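Local coordinates for protein P91 (Metagenome, PDB 4ZI5) that hydrolyses phosphotriesters as a promiscuous activity and belongs to the dienelactone hydrolase family of alpha/beta hydrolases, at residues A[118-122]-A[123-127]; A[242-245]-A[246-250]. All coordinates share one frame; numbering follows the deposited sequence. Where two conformers were deposited one is given.

Contact 1: residues A[118-122]-A[123-127]; sequences PEVDG and SKVAA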
loop_
_atom_site.group_PDB
_atom_site.type_symbol
_atom_site.label_atom_id
_atom_site.label_comp_id
_atom_site.label_asym_id
_atom_site.label_seq_id
_atom_site.Cartn_x
_atom_site.Cartn_y
_atom_site.Cartn_z
ATOM N N PRO A 118 -18.874 25.303 -8.741
ATOM C CA PRO A 118 -17.956 26.398 -8.355
ATOM C C PRO A 118 -17.040 26.154 -7.146
ATOM O O PRO A 118 -16.039 26.862 -6.982
ATOM C CB PRO A 118 -18.896 27.589 -8.094
ATOM C CG PRO A 118 -20.146 27.243 -8.834
ATOM C CD PRO A 118 -20.281 25.756 -8.722
ATOM N N GLU A 119 -17.362 25.159 -6.333
ATOM C CA GLU A 119 -16.525 24.758 -5.219
ATOM C C GLU A 119 -15.273 23.971 -5.625
ATOM O O GLU A 119 -14.412 23.740 -4.776
ATOM C CB GLU A 119 -17.325 23.896 -4.234
ATOM C CG GLU A 119 -18.520 24.583 -3.617
ATOM C CD GLU A 119 -19.812 24.382 -4.388
ATOM O OE1 GLU A 119 -19.802 23.984 -5.592
ATOM O OE2 GLU A 119 -20.868 24.651 -3.777
ATOM N N VAL A 120 -15.181 23.562 -6.885
ATOM C CA VAL A 120 -14.090 22.709 -7.373
ATOM C C VAL A 120 -13.019 23.536 -8.051
ATOM O O VAL A 120 -13.309 24.298 -8.967
ATOM C CB VAL A 120 -14.628 21.649 -8.370
ATOM C CG1 VAL A 120 -13.509 20.790 -8.983
ATOM C CG2 VAL A 120 -15.619 20.738 -7.658
ATOM N N ASP A 121 -11.778 23.335 -7.591
ATOM C CA ASP A 121 -10.559 23.755 -8.275
ATOM C C ASP A 121 -10.306 22.762 -9.413
ATOM O O ASP A 121 -9.863 21.607 -9.186
ATOM C CB ASP A 121 -9.406 23.733 -7.292
ATOM C CG ASP A 121 -8.082 24.106 -7.918
ATOM O OD1 ASP A 121 -7.989 24.251 -9.140
ATOM O OD2 ASP A 121 -7.144 24.266 -7.126
ATOM N N GLY A 122 -10.598 23.208 -10.637
ATOM C CA GLY A 122 -10.509 22.352 -11.824
ATOM C C GLY A 122 -9.117 21.829 -12.128
ATOM O O GLY A 122 -8.979 20.825 -12.836
ATOM N N SER A 123 -8.097 22.482 -11.581
ATOM C CA SER A 123 -6.721 22.039 -11.753
ATOM C C SER A 123 -6.364 20.890 -10.817
ATOM O O SER A 123 -5.300 20.299 -10.974
ATOM C CB SER A 123 -5.725 23.194 -11.526
ATOM O OG SER A 123 -5.626 23.561 -10.148
ATOM N N LYS A 124 -7.200 20.626 -9.810
ATOM C CA LYS A 124 -6.924 19.618 -8.777
ATOM C C LYS A 124 -8.107 18.658 -8.681
ATOM O O LYS A 124 -8.925 18.730 -7.739
ATOM C CB LYS A 124 -6.685 20.284 -7.427
ATOM C CG LYS A 124 -5.388 21.119 -7.394
ATOM C CD LYS A 124 -5.148 21.662 -5.998
ATOM C CE LYS A 124 -3.964 22.624 -5.977
ATOM N NZ LYS A 124 -3.261 22.471 -4.678
ATOM N N VAL A 125 -8.164 17.733 -9.637
ATOM C CA VAL A 125 -9.233 16.752 -9.650
ATOM C C VAL A 125 -8.720 15.320 -9.683
ATOM O O VAL A 125 -7.647 15.040 -10.204
ATOM C CB VAL A 125 -10.198 16.999 -10.815
ATOM C CG1 VAL A 125 -10.983 18.296 -10.555
ATOM C CG2 VAL A 125 -9.465 17.021 -12.145
ATOM N N ALA A 126 -9.485 14.425 -9.082
ATOM C CA ALA A 126 -9.133 13.008 -9.021
ATOM C C ALA A 126 -10.393 12.176 -9.193
ATOM O O ALA A 126 -11.501 12.707 -9.262
ATOM C CB ALA A 126 -8.465 12.676 -7.686
ATOM N N ALA A 127 -10.221 10.869 -9.312
ATOM C CA ALA A 127 -11.358 9.958 -9.410
ATOM C C ALA A 127 -11.066 8.706 -8.622
ATOM O O ALA A 127 -9.948 8.183 -8.637
ATOM C CB ALA A 127 -11.652 9.576 -10.847
#
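V120 meets V125 across the bend of the chain, CG1 to CG1 at 3.9 Å. The two side chains cross at about a right angle, and both also rest on L114 of helix 100-115. D121 follows and carries the polar part of the contact. Its CG stands anti to the backbone N (chi1 178°), which sets the carboxylate beside its own carbonyl carbon, facing S123. S123 OG donates to D121 OD1 at 2.7 Å, on the syn side but 30° out of the carboxylate plane. S123 N donates to D121 OD1 at 3.0 Å from above that plane. Both come from the same face, so the pair should limit rotation of the carboxylate. This is an Asx turn combined with a type I beta turn from D121 to K124, closed by K124 N to D121 O at 2.9 Å. It links strand 120-121 to strand 125-130; both pair in parallel with strand 42-48 of the alpha/beta hydrolase sheet. D121 OD2 lies beside the aliphatic chain of K124, 3.5 Å from CD. K124 NZ stays 4.9 Å from D121 OD2, so their attraction is probably modest. At G122 the carbonyl O lies 3.9 Å from V125 CG2.

Contact 2: residues A[242-245]-A[246-250]; sequences CNLF and SELFG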
loop_
_atom_site.group_PDB
_atom_site.type_symbol
_atom_site.label_atom_id
_atom_site.label_comp_id
_atom_site.label_asym_id
_atom_site.label_seq_id
_atom_site.Cartn_x
_atom_site.Cartn_y
_atom_site.Cartn_z
ATOM N N CYS A 242 -6.395 8.387 1.003
ATOM C CA CYS A 242 -6.282 9.643 1.736
ATOM C C CYS A 242 -4.854 10.184 1.775
ATOM O O CYS A 242 -4.619 11.385 1.534
ATOM C CB CYS A 242 -6.824 9.448 3.133
ATOM S SG CYS A 242 -6.863 10.929 4.110
ATOM N N ASN A 243 -3.901 9.292 2.023
ATOM C CA ASN A 243 -2.484 9.649 1.966
ATOM C C ASN A 243 -2.020 10.148 0.611
ATOM O O ASN A 243 -1.291 11.174 0.530
ATOM C CB ASN A 243 -1.597 8.474 2.419
ATOM C CG ASN A 243 -1.764 8.112 3.902
ATOM O OD1 ASN A 243 -1.531 6.966 4.295
ATOM N ND2 ASN A 243 -2.139 9.084 4.734
ATOM N N LEU A 244 -2.423 9.462 -0.456
ATOM C CA LEU A 244 -2.066 9.882 -1.791
ATOM C C LEU A 244 -2.642 11.273 -2.124
ATOM O O LEU A 244 -1.951 12.099 -2.687
ATOM C CB LEU A 244 -2.532 8.866 -2.833
ATOM C CG LEU A 244 -2.160 9.143 -4.290
ATOM C CD1 LEU A 244 -0.639 9.077 -4.481
ATOM C CD2 LEU A 244 -2.856 8.152 -5.213
ATOM N N PHE A 245 -3.907 11.518 -1.777
ATOM C CA PHE A 245 -4.503 12.812 -2.004
ATOM C C PHE A 245 -3.804 13.934 -1.203
ATOM O O PHE A 245 -3.585 15.020 -1.744
ATOM C CB PHE A 245 -6.006 12.788 -1.660
ATOM C CG PHE A 245 -6.839 11.966 -2.598
ATOM C CD1 PHE A 245 -6.328 11.424 -3.773
ATOM C CD2 PHE A 245 -8.190 11.764 -2.304
ATOM C CE1 PHE A 245 -7.138 10.690 -4.631
ATOM C CE2 PHE A 245 -8.993 11.034 -3.156
ATOM C CZ PHE A 245 -8.469 10.489 -4.312
ATOM N N SER A 246 -3.448 13.658 0.049
ATOM C CA SER A 246 -2.748 14.648 0.883
ATOM C C SER A 246 -1.372 14.964 0.308
ATOM O O SER A 246 -0.976 16.130 0.242
ATOM C CB SER A 246 -2.639 14.178 2.331
ATOM O OG SER A 246 -1.701 13.141 2.478
ATOM N N GLU A 247 -0.674 13.932 -0.153
ATOM C CA GLU A 247 0.627 14.097 -0.822
ATOM C C GLU A 247 0.516 14.956 -2.099
ATOM O O GLU A 247 1.340 15.854 -2.342
ATOM C CB GLU A 247 1.203 12.712 -1.171
ATOM C CG GLU A 247 2.520 12.735 -1.965
ATOM C CD GLU A 247 2.851 11.399 -2.612
ATOM O OE1 GLU A 247 2.544 10.310 -2.066
ATOM O OE2 GLU A 247 3.434 11.419 -3.713
ATOM N N LEU A 248 -0.440 14.636 -2.950
ATOM C CA LEU A 248 -0.515 15.271 -4.266
ATOM C C LEU A 248 -1.251 16.620 -4.321
ATOM O O LEU A 248 -0.914 17.459 -5.163
ATOM C CB LEU A 248 -1.119 14.309 -5.274
ATOM C CG LEU A 248 -0.331 13.048 -5.535
ATOM C CD1 LEU A 248 -1.173 12.140 -6.401
ATOM C CD2 LEU A 248 1.033 13.323 -6.173
ATOM N N PHE A 249 -2.259 16.807 -3.482
ATOM C CA PHE A 249 -2.951 18.086 -3.374
ATOM C C PHE A 249 -2.341 18.962 -2.287
ATOM O O PHE A 249 -1.658 18.474 -1.367
ATOM C CB PHE A 249 -4.449 17.884 -3.074
ATOM C CG PHE A 249 -5.194 17.136 -4.154
ATOM C CD1 PHE A 249 -5.021 17.446 -5.495
ATOM C CD2 PHE A 249 -6.090 16.126 -3.821
ATOM C CE1 PHE A 249 -5.704 16.760 -6.485
ATOM C CE2 PHE A 249 -6.782 15.438 -4.813
ATOM C CZ PHE A 249 -6.583 15.765 -6.143
ATOM N N GLY A 250 -2.668 20.248 -2.342
ATOM C CA GLY A 250 -2.115 21.242 -1.394
ATOM C C GLY A 250 -0.592 21.355 -1.381
ATOM O O GLY A 250 0.105 20.528 -0.777
HETATM O O HOH W 1 -2.890 11.867 4.675
#
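N243 O is gripped by two donors of the next helical turn. E247 N donates to N243 O at 2.9 Å, and S246 OG donates to it at 2.8 Å from the same face of the carbonyl plane. S246 OG reaches back because it sits between its own backbone N and carbonyl carbon (chi1 73°). A water joins S246 OG to N243 ND2. Both hydroxyl links belong to one of two S246 conformers and may not be constant. N243 OD1 bonds N243 of the second subunit, and E247 makes a salt bridge to R236 of that subunit. L244 CD1 packs on L248 CD1 at 3.7 Å. F245 and F249 lie side by side, pointing the same way, an oblique pair with ring planes at 45° and centroids 5.8 Å apart. F249 CE2 comes to 4.1 Å from F245 CG. F249 N bonds F245 O at 2.8 Å as the chain leaves helix 231-248. Replacing F249 by an alanine is likely to open a gap beside the F245 ring and to leave A126 without part of its cover. The helix lies against the central sheet: L244 and L248 reach strands 149-153 and 171-177, F245 strands 125-130 and 149-153.

Contacts 1 and 2 meet where the C-terminal helix ends against the central sheet, their centres about 13 Å apart. A126 of 123-127 is an apolar meeting point. A126 CB lies 3.9 Å from F245 CE1 and also 3.9 Å from F249 CZ. K124 adds its backbone, with K124 C 3.8 Å from F249 CE1. The turn of contact 1 thus leads into a strand that the two phenylalanines of contact 2 cover. Strand 125-130 runs on toward C131, probably the nucleophile at its elbow, as in dienelactone hydrolases. The bound magnesium ion is about 12 Å from the L248 side chain, too far for L248 to coordinate it.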